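Local coordinates for putative DsbA oxidoreductase SCO1869 (Streptomyces coelicolor A3, PDB 3GL5), which probably acts as a thiol-disulfide oxidoreductase of the DsbA family, built on a thioredoxin fold, though its own substrates are not established, at residues A[20-24]-A[117-121]; A[50-54]-A[133-138]; A[73-77]-A[90-95]; A[189-195]-A[207-211]. All coordinates share one frame; numbering follows the deposited sequence.

Contact 1: residues A[20-24]-A[117-121]; sequences KARFE and EALLD
Lys-20 NZ is gripped by Glu-24 and Glu-117 and approached by Asp-121, whose OD1 crowds the lysine in the model and is less surely placed. The shortest bond runs from Lys-20 NZ to Glu-24 OE2, one turn on in the same helix, at 2.6 Å, on the syn lone pair of that oxygen. Glu-117 OE2 accepts from Lys-20 NZ at 3.1 Å, a weak hydrogen bond that is also a salt bridge. With CG anti to the backbone N (chi1 176°), the lysine chain leaves its helix and then bends at both outer torsions, which carries NZ in among the acids. This four-residue salt-bridge network joins helix 14-28 of the thioredoxin fold, which carries the second cysteine of the Cys-13–Cys-16 disulfide, to a helix of the region inserted between strands 36-42 and 186-189. The segment axes stay 14.0 Å apart, a gap spanned by long side chains. Glu-24 OE2 and Glu-117 OE2 approach to 2.8 Å, a like-charge pair whose repulsion the shared ammonium probably offsets. Nearer the backbone of the lysine, Lys-20 CD packs on Leu-120 CD2 at 4.0 Å, and both residues touch His-40 of strand 36-42.

Contact 2: residues A[50-54]-A[133-138]; sequences AKDDV and SVFNDD
Lys-51 and Asn-136 cross at about a right angle, and this crossing makes up most of the polar half of the contact. The lysine chain passes the OD1 end of the amide and bends at its last two torsions, bringing NZ to Asn-136 OD1 at 3.3 Å, a weak hydrogen bond. From the same position NZ faces Asp-138, but at 3.7 Å from OD1 the salt bridge is a long one. The other end of the amide turns toward the neighbouring turn: Asn-136 ND2 lies 3.5 Å from Asp-52 CA, while Asn-136 CB sits against Lys-51 O. Positive backbone angles at Asn-136 (phi 44°, psi 45°) set this side chain across the type I turn of Ala-50 to Asp-53.

The apolar half is oriented differently. Val-54 meets Phe-135 at a slant, its CG2 3.8 Å from Phe-135 CB, and the same methyl also rests on Asn-136 CB; CG1 approaches the ring near CD2. An alanine here would remove both methyls and is likely to open a gap beside Phe-135 CB and Asn-136 CB, giving the phenylalanine more freedom to shift. An ST turn fixes the backbone that carries the ring: Phe-135 N donates to Ser-133 OG at 2.8 Å with an angle of 161°, and that hydroxyl is also hydrogen-bonded to Asp-96. Segment 133-138 directly follows the sodium-site residues Asp-130 and Arg-132, and the Ser-133 side chain is about 5 Å from the ion.

The contact joins two surface loops, one leading into strand 55-56 and the other linking helix 116-128 to helix 138-147, where Asp-137 is the N-cap. Strand 96-97 touches both Val-54 and Phe-135, and helix 101-111 touches Lys-51 and Val-134.

Contact 3: residues A[73-77]-A[90-95]; sequences QAGED and YRTRDR. With ACT (acetate ion), chain C.
Glu-76 OE1 takes a hydrogen bond from Tyr-90 OH at 2.7 Å, arriving on the syn side and 21° out of the carboxylate plane. Arg-95 NH2 donates to the same oxygen at 3.3 Å (157°), coming from above the carboxylate while staying near its own guanidinium plane; this bond is also a salt bridge. A water adds a third link, donating both to Glu-76 OE1 and to Arg-91 O. The glutamate chain, bent at chi2 (-42°), folds over to present one oxygen to all three donors. Thus helix 69-85 is pinned to the loop that returns from it toward strand 96-97, beside the CxxC motif at the start of helix 14-28: Tyr-90 and Arg-95 both touch Pro-14, which lies between the cysteines. Arg-95 NH2 also binds acetate OXT at 2.6 Å, an ion probably from the crystallisation liquor that is held as well by His-97. Earlier in the loop, Thr-92 CG2 lies 3.3 Å from Glu-76 O. Arg-93 NH2 makes a salt bridge to Asp-77 OD1 at 3.4 Å, and in the conformer given the Gln-73 amide lies over one face of that guanidinium. The Phe-128 ring meets the Tyr-90 ring nearly parallel, which probably steadies the ring that carries the hydroxyl.

Contact 4: residues A[189-195]-A[207-211]; sequences LDRAYGV and ALTQA
Leu-189 packs against three residues of helix 201-213, one set of atoms after another. Its CB touches Ala-211 CB at 3.8 Å. With CG beside the backbone N (chi1 -66°), the branch swings along the helix, and CD2 does the reaching: it lies 3.6 Å from Leu-208 N and 3.7 Å from Leu-208 CD2, the two leucines crossing at about a right angle. The same methyl also approaches Ala-207 CB, which Val-195 CG2 meets at 3.8 Å. The small Ala-207 and Ala-211 let the strand side chains lie close to the helix backbone.

Strands 186-189 and 193-196 form the hairpin of the thioredoxin fold that precedes its C-terminal helix; strand 193-195 and segment 207-211 run nearly antiparallel, at 173°, with axes 9.8 Å apart. A classic beta bulge marks the turn, Ala-192 N and Tyr-193 N both donating to Leu-189 O. The second subunit continues the sheet through a parallel ladder with Tyr-193 to Val-195, and its Ile-221 packs on Ala-207.

Tyr-193 spans the remaining part of the contact. Its CD2 is 4.1 Å from Ala-211 CA. In the conformer given, Gln-210 NE2 lies 3.0 Å from Tyr-193 OH, and the hydroxyl is hydrogen-bonded to Glu-214. With a leucine in place of Tyr-193, Glu-214 is likely to lose its hydroxyl mate and a gap to open beside Ala-211.

The leucine, valine and alanine contacts imply an apolar seam between strand and helix, with polar groups gathered mainly at the Tyr-193 and Asp-190 end.

How the contacts relate
Contacts 1 and 4 meet in the thioredoxin core through helix 14-28: Phe-23 CE1, on the helix of contact 1, packs on Leu-208 CD2 of contact 4 at 4.2 Å, with centres 18 Å apart. Contacts 2 and 3 lie at the other end, their nearest atoms about 6 Å apart, and both approach the bound sodium ion: the Ser-133 side chain is about 5 Å away and that of Arg-95 about 7 Å, against about 14 Å for Asp-121 of contact 1. Contact 3 adjoins the Cys-13–Cys-16 disulfide through Pro-14, and Lys-20 of contact 1 lies near it. Contact 4 instead faces the second subunit, its centre 35 Å from that of contact 2.

Contact 1: residues A[20-24]-A[117-121]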
loop_
_atom_site.group_PDB
_atom_site.type_symbol
_atom_site.label_atom_id
_atom_site.label_comp_id
_atom_site.label_asym_id
_atom_site.label_seq_id
_atom_site.Cartn_x
_atom_site.Cartn_y
_atom_site.Cartn_z
ATOM N N LYS A 20 9.047 15.325 8.235
ATOM C CA LYS A 20 9.056 14.598 6.984
ATOM C C LYS A 20 10.424 14.794 6.286
ATOM O O LYS A 20 11.042 13.842 5.813
ATOM C CB LYS A 20 7.925 15.055 6.055
ATOM C CG LYS A 20 8.009 14.319 4.671
ATOM C CD LYS A 20 6.686 14.334 3.962
ATOM C CE LYS A 20 6.700 15.307 2.872
ATOM N NZ LYS A 20 7.474 14.704 1.738
ATOM N N ALA A 21 10.893 16.040 6.271
ATOM C CA ALA A 21 12.155 16.386 5.612
ATOM C C ALA A 21 13.327 15.746 6.342
ATOM O O ALA A 21 14.286 15.248 5.705
ATOM C CB ALA A 21 12.322 17.886 5.550
ATOM N N ARG A 22 13.251 15.732 7.672
ATOM C CA ARG A 22 14.307 15.115 8.484
ATOM C C ARG A 22 14.416 13.608 8.217
ATOM O O ARG A 22 15.514 13.070 8.080
ATOM C CB ARG A 22 14.112 15.417 9.976
ATOM C CG ARG A 22 14.844 16.609 10.391
ATOM C CD ARG A 22 14.572 17.017 11.814
ATOM N NE ARG A 22 14.869 18.432 12.023
ATOM C CZ ARG A 22 14.604 19.081 13.156
ATOM N NH1 ARG A 22 14.017 18.461 14.161
ATOM N NH2 ARG A 22 14.889 20.362 13.285
ATOM N N PHE A 23 13.263 12.949 8.126
ATOM C CA PHE A 23 13.209 11.547 7.825
ATOM C C PHE A 23 13.772 11.259 6.452
ATOM O O PHE A 23 14.482 10.254 6.266
ATOM C CB PHE A 23 11.781 11.007 7.864
ATOM C CG PHE A 23 11.692 9.607 7.367
ATOM C CD1 PHE A 23 12.128 8.553 8.159
ATOM C CD2 PHE A 23 11.276 9.348 6.060
ATOM C CE1 PHE A 23 12.108 7.264 7.687
ATOM C CE2 PHE A 23 11.253 8.049 5.566
ATOM C CZ PHE A 23 11.644 7.005 6.379
ATOM N N GLU A 24 13.407 12.090 5.478
ATOM C CA GLU A 24 13.818 11.839 4.116
ATOM C C GLU A 24 15.332 12.003 4.010
ATOM O O GLU A 24 16.053 11.202 3.360
ATOM C CB GLU A 24 13.098 12.790 3.174
ATOM C CG GLU A 24 11.669 12.339 2.839
ATOM C CD GLU A 24 10.822 13.434 2.202
ATOM O OE1 GLU A 24 11.346 14.521 1.861
ATOM O OE2 GLU A 24 9.602 13.226 2.068
ATOM N N GLU A 117 2.676 11.628 -2.487
ATOM C CA GLU A 117 3.710 12.506 -1.977
ATOM C C GLU A 117 3.688 13.913 -2.592
ATOM O O GLU A 117 3.909 14.911 -1.879
ATOM C CB GLU A 117 5.094 11.857 -2.027
ATOM C CG GLU A 117 5.982 12.503 -0.973
ATOM C CD GLU A 117 7.180 11.673 -0.588
ATOM O OE1 GLU A 117 7.127 10.419 -0.731
ATOM O OE2 GLU A 117 8.174 12.284 -0.123
ATOM N N ALA A 118 3.336 13.985 -3.884
ATOM C CA ALA A 118 3.130 15.265 -4.572
ATOM C C ALA A 118 2.000 16.085 -3.964
ATOM O O ALA A 118 2.129 17.296 -3.794
ATOM C CB ALA A 118 2.923 15.071 -6.101
ATOM N N LEU A 119 0.884 15.474 -3.611
ATOM C CA LEU A 119 -0.202 16.276 -3.036
ATOM C C LEU A 119 0.089 16.610 -1.552
ATOM O O LEU A 119 -0.259 17.704 -1.055
ATOM C CB LEU A 119 -1.567 15.587 -3.179
ATOM C CG LEU A 119 -2.800 16.382 -2.733
ATOM C CD1 LEU A 119 -2.918 17.704 -3.500
ATOM C CD2 LEU A 119 -4.098 15.522 -2.801
ATOM N N LEU A 120 0.731 15.675 -0.865
ATOM C CA LEU A 120 1.141 15.915 0.524
ATOM C C LEU A 120 2.066 17.155 0.609
ATOM O O LEU A 120 1.810 18.098 1.378
ATOM C CB LEU A 120 1.764 14.648 1.110
ATOM C CG LEU A 120 2.215 14.709 2.563
ATOM C CD1 LEU A 120 1.048 15.081 3.527
ATOM C CD2 LEU A 120 2.929 13.402 2.953
ATOM N N ASP A 121 3.110 17.171 -0.219
ATOM C CA ASP A 121 4.004 18.333 -0.281
ATOM C C ASP A 121 3.299 19.586 -0.738
ATOM O O ASP A 121 3.594 20.628 -0.215
ATOM C CB ASP A 121 5.217 18.088 -1.152
ATOM C CG ASP A 121 6.166 17.080 -0.559
ATOM O OD1 ASP A 121 6.294 16.983 0.687
ATOM O OD2 ASP A 121 6.816 16.371 -1.368
#

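Contact 2: residues A[50-54]-A[133-138]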
loop_
_atom_site.group_PDB
_atom_site.type_symbol
_atom_site.label_atom_id
_atom_site.label_comp_id
_atom_site.label_asym_id
_atom_site.label_seq_id
_atom_site.Cartn_x
_atom_site.Cartn_y
_atom_site.Cartn_z
ATOM N N ALA A 50 -14.837 22.233 13.015
ATOM C CA ALA A 50 -15.761 22.551 11.916
ATOM C C ALA A 50 -15.039 23.132 10.709
ATOM O O ALA A 50 -14.086 23.902 10.843
ATOM C CB ALA A 50 -16.856 23.489 12.384
ATOM N N LYS A 51 -15.502 22.783 9.519
ATOM C CA LYS A 51 -14.815 23.266 8.334
ATOM C C LYS A 51 -14.704 24.795 8.314
ATOM O O LYS A 51 -13.682 25.331 7.918
ATOM C CB LYS A 51 -15.448 22.723 7.054
ATOM C CG LYS A 51 -14.565 22.990 5.815
ATOM C CD LYS A 51 -14.899 22.043 4.641
ATOM C CE LYS A 51 -15.929 22.616 3.708
ATOM N NZ LYS A 51 -15.361 23.798 3.001
ATOM N N ASP A 52 -15.726 25.506 8.771
ATOM C CA ASP A 52 -15.669 26.960 8.710
ATOM C C ASP A 52 -14.989 27.581 9.919
ATOM O O ASP A 52 -15.029 28.785 10.100
ATOM C CB ASP A 52 -17.065 27.570 8.519
ATOM C CG ASP A 52 -17.905 27.517 9.788
ATOM O OD1 ASP A 52 -17.709 26.594 10.620
ATOM O OD2 ASP A 52 -18.768 28.410 9.949
ATOM N N ASP A 53 -14.372 26.770 10.756
ATOM C CA ASP A 53 -13.655 27.308 11.904
ATOM C C ASP A 53 -12.147 27.451 11.613
ATOM O O ASP A 53 -11.355 26.548 11.899
ATOM C CB ASP A 53 -13.926 26.419 13.124
ATOM C CG ASP A 53 -13.448 27.033 14.417
ATOM O OD1 ASP A 53 -13.348 28.280 14.491
ATOM O OD2 ASP A 53 -13.184 26.261 15.369
ATOM N N VAL A 54 -11.763 28.576 11.008
ATOM C CA VAL A 54 -10.356 28.905 10.714
ATOM C C VAL A 54 -9.914 30.029 11.640
ATOM O O VAL A 54 -10.597 31.028 11.792
ATOM C CB VAL A 54 -10.130 29.360 9.229
ATOM C CG1 VAL A 54 -8.613 29.338 8.853
ATOM C CG2 VAL A 54 -10.937 28.504 8.264
ATOM N N SER A 133 -4.797 30.666 2.550
ATOM C CA SER A 133 -5.218 29.571 3.411
ATOM C C SER A 133 -5.554 28.317 2.602
ATOM O O SER A 133 -6.080 28.400 1.480
ATOM C CB SER A 133 -6.438 29.998 4.223
ATOM O OG SER A 133 -6.893 28.944 5.041
ATOM N N VAL A 134 -5.218 27.166 3.166
ATOM C CA VAL A 134 -5.719 25.889 2.673
ATOM C C VAL A 134 -7.029 25.462 3.354
ATOM O O VAL A 134 -7.549 24.366 3.073
ATOM C CB VAL A 134 -4.681 24.763 2.809
ATOM C CG1 VAL A 134 -3.406 25.135 2.062
ATOM C CG2 VAL A 134 -4.394 24.434 4.259
ATOM N N PHE A 135 -7.563 26.291 4.250
ATOM C CA PHE A 135 -8.730 25.861 5.071
ATOM C C PHE A 135 -10.047 26.470 4.600
ATOM O O PHE A 135 -10.082 27.605 4.133
ATOM C CB PHE A 135 -8.500 26.158 6.559
ATOM C CG PHE A 135 -7.215 25.564 7.102
ATOM C CD1 PHE A 135 -7.132 24.193 7.384
ATOM C CD2 PHE A 135 -6.090 26.371 7.313
ATOM C CE1 PHE A 135 -5.931 23.622 7.897
ATOM C CE2 PHE A 135 -4.892 25.823 7.800
ATOM C CZ PHE A 135 -4.813 24.448 8.100
ATOM N N ASN A 136 -11.127 25.717 4.704
ATOM C CA ASN A 136 -12.402 26.238 4.289
ATOM C C ASN A 136 -12.359 27.003 2.920
ATOM O O ASN A 136 -12.924 28.098 2.805
ATOM C CB ASN A 136 -12.957 27.165 5.387
ATOM C CG ASN A 136 -14.447 27.451 5.212
ATOM O OD1 ASN A 136 -15.169 26.649 4.624
ATOM N ND2 ASN A 136 -14.904 28.609 5.702
ATOM N N ASP A 137 -11.675 26.437 1.914
ATOM C CA ASP A 137 -11.604 27.011 0.567
ATOM C C ASP A 137 -11.386 25.909 -0.494
ATOM O O ASP A 137 -10.238 25.547 -0.843
ATOM C CB ASP A 137 -10.507 28.072 0.496
ATOM C CG ASP A 137 -10.372 28.720 -0.889
ATOM O OD1 ASP A 137 -10.978 28.250 -1.888
ATOM O OD2 ASP A 137 -9.625 29.713 -0.981
ATOM N N ASP A 138 -12.496 25.391 -1.014
ATOM C CA ASP A 138 -12.465 24.262 -1.917
ATOM C C ASP A 138 -11.710 24.572 -3.199
ATOM O O ASP A 138 -10.933 23.749 -3.668
ATOM C CB ASP A 138 -13.893 23.811 -2.225
ATOM C CG ASP A 138 -14.451 22.859 -1.177
ATOM O OD1 ASP A 138 -13.777 22.603 -0.137
ATOM O OD2 ASP A 138 -15.575 22.357 -1.405
#

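Contact 3: residues A[73-77]-A[90-95]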
loop_
_atom_site.group_PDB
_atom_site.type_symbol
_atom_site.label_atom_id
_atom_site.label_comp_id
_atom_site.label_asym_id
_atom_site.label_seq_id
_atom_site.Cartn_x
_atom_site.Cartn_y
_atom_site.Cartn_z
ATOM N N GLN A 73 5.202 33.776 19.419
ATOM C CA GLN A 73 6.046 34.241 18.326
ATOM C C GLN A 73 7.389 33.524 18.290
ATOM O O GLN A 73 7.872 33.175 17.206
ATOM C CB GLN A 73 6.286 35.746 18.404
ATOM C CG GLN A 73 6.834 36.284 17.092
ATOM C CD GLN A 73 6.077 35.720 15.908
ATOM O OE1 GLN A 73 6.606 34.921 15.145
ATOM N NE2 GLN A 73 4.833 36.120 15.762
ATOM N N ALA A 74 7.982 33.314 19.471
ATOM C CA ALA A 74 9.275 32.619 19.595
ATOM C C ALA A 74 9.244 31.160 19.134
ATOM O O ALA A 74 10.187 30.689 18.512
ATOM C CB ALA A 74 9.812 32.694 21.009
ATOM N N GLY A 75 8.163 30.446 19.443
ATOM C CA GLY A 75 8.021 29.080 18.959
ATOM C C GLY A 75 8.029 29.089 17.448
ATOM O O GLY A 75 8.715 28.292 16.841
ATOM N N GLU A 76 7.286 30.021 16.845
ATOM C CA GLU A 76 7.173 30.133 15.392
ATOM C C GLU A 76 8.493 30.516 14.728
ATOM O O GLU A 76 8.848 29.958 13.666
ATOM C CB GLU A 76 6.084 31.129 14.988
ATOM C CG GLU A 76 4.659 30.646 15.252
ATOM C CD GLU A 76 4.433 29.194 14.877
ATOM O OE1 GLU A 76 4.448 28.861 13.674
ATOM O OE2 GLU A 76 4.239 28.387 15.818
ATOM N N ASP A 77 9.203 31.452 15.342
ATOM C CA ASP A 77 10.551 31.811 14.882
ATOM C C ASP A 77 11.468 30.586 14.942
ATOM O O ASP A 77 12.201 30.296 14.000
ATOM C CB ASP A 77 11.144 32.969 15.699
ATOM C CG ASP A 77 10.373 34.273 15.517
ATOM O OD1 ASP A 77 9.532 34.397 14.623
ATOM O OD2 ASP A 77 10.589 35.207 16.301
ATOM N N TYR A 90 8.853 28.425 5.449
ATOM C CA TYR A 90 7.981 28.413 6.620
ATOM C C TYR A 90 7.708 29.859 7.037
ATOM O O TYR A 90 8.632 30.535 7.511
ATOM C CB TYR A 90 8.650 27.688 7.762
ATOM C CG TYR A 90 7.733 27.429 8.926
ATOM C CD1 TYR A 90 7.074 26.212 9.064
ATOM C CD2 TYR A 90 7.510 28.411 9.898
ATOM C CE1 TYR A 90 6.191 25.953 10.181
ATOM C CE2 TYR A 90 6.634 28.185 10.993
ATOM C CZ TYR A 90 5.980 26.960 11.126
ATOM O OH TYR A 90 5.141 26.746 12.192
ATOM N N ARG A 91 6.476 30.340 6.829
ATOM C CA ARG A 91 6.093 31.693 7.276
ATOM C C ARG A 91 5.950 31.772 8.775
ATOM O O ARG A 91 5.207 31.002 9.369
ATOM C CB ARG A 91 4.800 32.143 6.639
ATOM C CG ARG A 91 4.940 32.144 5.162
ATOM C CD ARG A 91 3.626 32.384 4.496
ATOM N NE ARG A 91 3.460 33.817 4.346
ATOM C CZ ARG A 91 4.119 34.553 3.442
ATOM N NH1 ARG A 91 4.978 33.990 2.589
ATOM N NH2 ARG A 91 3.916 35.861 3.393
ATOM N N THR A 92 6.690 32.697 9.387
ATOM C CA THR A 92 6.701 32.833 10.853
ATOM C C THR A 92 5.633 33.806 11.353
ATOM O O THR A 92 5.565 34.093 12.549
ATOM C CB THR A 92 8.089 33.263 11.389
ATOM O OG1 THR A 92 8.532 34.430 10.682
ATOM C CG2 THR A 92 9.098 32.157 11.155
ATOM N N ARG A 93 4.791 34.287 10.443
ATOM C CA ARG A 93 3.771 35.244 10.768
ATOM C C ARG A 93 2.502 34.986 9.987
ATOM O O ARG A 93 2.540 34.629 8.805
ATOM C CB ARG A 93 4.257 36.650 10.423
ATOM C CG ARG A 93 4.337 37.583 11.579
ATOM C CD ARG A 93 5.443 37.168 12.484
ATOM N NE ARG A 93 5.752 38.182 13.471
ATOM C CZ ARG A 93 6.901 38.215 14.127
ATOM N NH1 ARG A 93 7.139 39.174 15.020
ATOM N NH2 ARG A 93 7.815 37.272 13.889
ATOM N N ASP A 94 1.381 35.196 10.668
ATOM C CA ASP A 94 0.048 35.231 10.068
ATOM C C ASP A 94 -0.408 33.932 9.486
ATOM O O ASP A 94 -1.223 33.952 8.579
ATOM C CB ASP A 94 -0.060 36.290 8.964
ATOM C CG ASP A 94 0.292 37.678 9.446
ATOM O OD1 ASP A 94 -0.013 38.040 10.616
ATOM O OD2 ASP A 94 0.896 38.411 8.634
ATOM N N ARG A 95 0.126 32.815 9.968
ATOM C CA ARG A 95 -0.397 31.497 9.587
ATOM C C ARG A 95 -1.768 31.280 10.217
ATOM O O ARG A 95 -2.110 31.891 11.242
ATOM C CB ARG A 95 0.548 30.393 10.019
ATOM C CG ARG A 95 1.934 30.355 9.253
ATOM C CD ARG A 95 2.572 28.941 9.255
ATOM N NE ARG A 95 2.678 28.383 10.606
ATOM C CZ ARG A 95 1.774 27.574 11.161
ATOM N NH1 ARG A 95 0.673 27.216 10.488
ATOM N NH2 ARG A 95 1.972 27.131 12.409
HETATM C C ACT C . -0.696 24.575 13.420
HETATM O O ACT C . -1.670 24.542 12.645
HETATM O OXT ACT C . 0.154 25.412 13.101
HETATM C CH3 ACT C . -0.592 23.677 14.630
HETATM O O HOH W 1 3.913 30.618 11.977
#

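Contact 4: residues A[189-195]-A[207-211]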
loop_
_atom_site.group_PDB
_atom_site.type_symbol
_atom_site.label_atom_id
_atom_site.label_comp_id
_atom_site.label_asym_id
_atom_site.label_seq_id
_atom_site.Cartn_x
_atom_site.Cartn_y
_atom_site.Cartn_z
ATOM N N LEU A 189 8.289 1.681 11.871
ATOM C CA LEU A 189 9.312 1.083 11.028
ATOM C C LEU A 189 9.121 -0.394 11.138
ATOM O O LEU A 189 9.327 -0.968 12.213
ATOM C CB LEU A 189 10.720 1.508 11.468
ATOM C CG LEU A 189 11.001 2.996 11.275
ATOM C CD1 LEU A 189 10.551 3.814 12.490
ATOM C CD2 LEU A 189 12.453 3.256 10.986
ATOM N N ASP A 190 8.674 -1.001 10.044
ATOM C CA ASP A 190 8.521 -2.452 9.986
ATOM C C ASP A 190 7.511 -3.028 10.992
ATOM O O ASP A 190 7.668 -4.164 11.426
ATOM C CB ASP A 190 9.868 -3.136 10.225
ATOM C CG ASP A 190 9.903 -4.548 9.662
ATOM O OD1 ASP A 190 9.162 -4.809 8.662
ATOM O OD2 ASP A 190 10.659 -5.381 10.207
ATOM N N ARG A 191 6.481 -2.267 11.367
ATOM C CA ARG A 191 5.600 -2.688 12.469
ATOM C C ARG A 191 6.349 -3.233 13.726
ATOM O O ARG A 191 5.772 -4.011 14.484
ATOM C CB ARG A 191 4.536 -3.688 11.974
ATOM C CG ARG A 191 3.434 -3.088 11.070
ATOM C CD ARG A 191 2.406 -2.301 11.895
ATOM N NE ARG A 191 1.581 -1.429 11.060
ATOM C CZ ARG A 191 0.392 -1.765 10.558
ATOM N NH1 ARG A 191 -0.124 -2.965 10.811
ATOM N NH2 ARG A 191 -0.288 -0.908 9.791
ATOM N N ALA A 192 7.607 -2.813 13.960
ATOM C CA ALA A 192 8.386 -3.237 15.154
ATOM C C ALA A 192 8.785 -2.069 16.024
ATOM O O ALA A 192 8.860 -2.187 17.262
ATOM C CB ALA A 192 9.651 -4.019 14.755
ATOM N N TYR A 193 9.079 -0.943 15.380
ATOM C CA TYR A 193 9.550 0.222 16.100
ATOM C C TYR A 193 8.690 1.459 15.832
ATOM O O TYR A 193 8.423 1.794 14.682
ATOM C CB TYR A 193 10.997 0.489 15.705
ATOM C CG TYR A 193 11.984 -0.408 16.419
ATOM C CD1 TYR A 193 12.537 -0.019 17.638
ATOM C CD2 TYR A 193 12.354 -1.652 15.892
ATOM C CE1 TYR A 193 13.455 -0.828 18.313
ATOM C CE2 TYR A 193 13.274 -2.476 16.566
ATOM C CZ TYR A 193 13.809 -2.049 17.775
ATOM O OH TYR A 193 14.705 -2.829 18.470
ATOM N N GLY A 194 8.274 2.141 16.896
ATOM C CA GLY A 194 7.574 3.418 16.759
ATOM C C GLY A 194 8.484 4.595 17.036
ATOM O O GLY A 194 9.113 4.660 18.061
ATOM N N VAL A 195 8.552 5.544 16.127
ATOM C CA VAL A 195 9.274 6.771 16.404
ATOM C C VAL A 195 8.342 7.980 16.371
ATOM O O VAL A 195 7.589 8.184 15.416
ATOM C CB VAL A 195 10.459 6.947 15.435
ATOM C CG1 VAL A 195 11.093 8.318 15.616
ATOM C CG2 VAL A 195 11.472 5.820 15.685
ATOM N N ALA A 207 17.113 4.449 13.936
ATOM C CA ALA A 207 15.838 3.721 13.900
ATOM C C ALA A 207 15.745 2.834 12.646
ATOM O O ALA A 207 15.449 1.654 12.755
ATOM C CB ALA A 207 14.641 4.684 13.964
ATOM N N LEU A 208 16.011 3.395 11.481
ATOM C CA LEU A 208 16.094 2.596 10.253
ATOM C C LEU A 208 17.036 1.395 10.413
ATOM O O LEU A 208 16.687 0.271 10.062
ATOM C CB LEU A 208 16.533 3.470 9.077
ATOM C CG LEU A 208 15.486 4.470 8.588
ATOM C CD1 LEU A 208 16.026 5.620 7.694
ATOM C CD2 LEU A 208 14.377 3.729 7.895
ATOM N N THR A 209 18.201 1.629 11.008
ATOM C CA THR A 209 19.262 0.619 11.041
ATOM C C THR A 209 18.941 -0.505 11.973
ATOM O O THR A 209 19.163 -1.668 11.660
ATOM C CB THR A 209 20.600 1.244 11.425
ATOM O OG1 THR A 209 21.017 2.069 10.338
ATOM C CG2 THR A 209 21.667 0.174 11.685
ATOM N N GLN A 210 18.400 -0.134 13.122
ATOM C CA GLN A 210 17.972 -1.073 14.131
ATOM C C GLN A 210 16.812 -1.899 13.605
ATOM O O GLN A 210 16.818 -3.119 13.706
ATOM C CB GLN A 210 17.548 -0.301 15.382
ATOM C CG GLN A 210 17.699 -1.075 16.656
ATOM C CD GLN A 210 17.298 -0.257 17.854
ATOM O OE1 GLN A 210 17.279 0.972 17.799
ATOM N NE2 GLN A 210 16.968 -0.931 18.943
ATOM N N ALA A 211 15.835 -1.215 13.022
ATOM C CA ALA A 211 14.629 -1.843 12.477
ATOM C C ALA A 211 15.042 -2.819 11.396
ATOM O O ALA A 211 14.653 -3.991 11.441
ATOM C CB ALA A 211 13.676 -0.806 11.910
#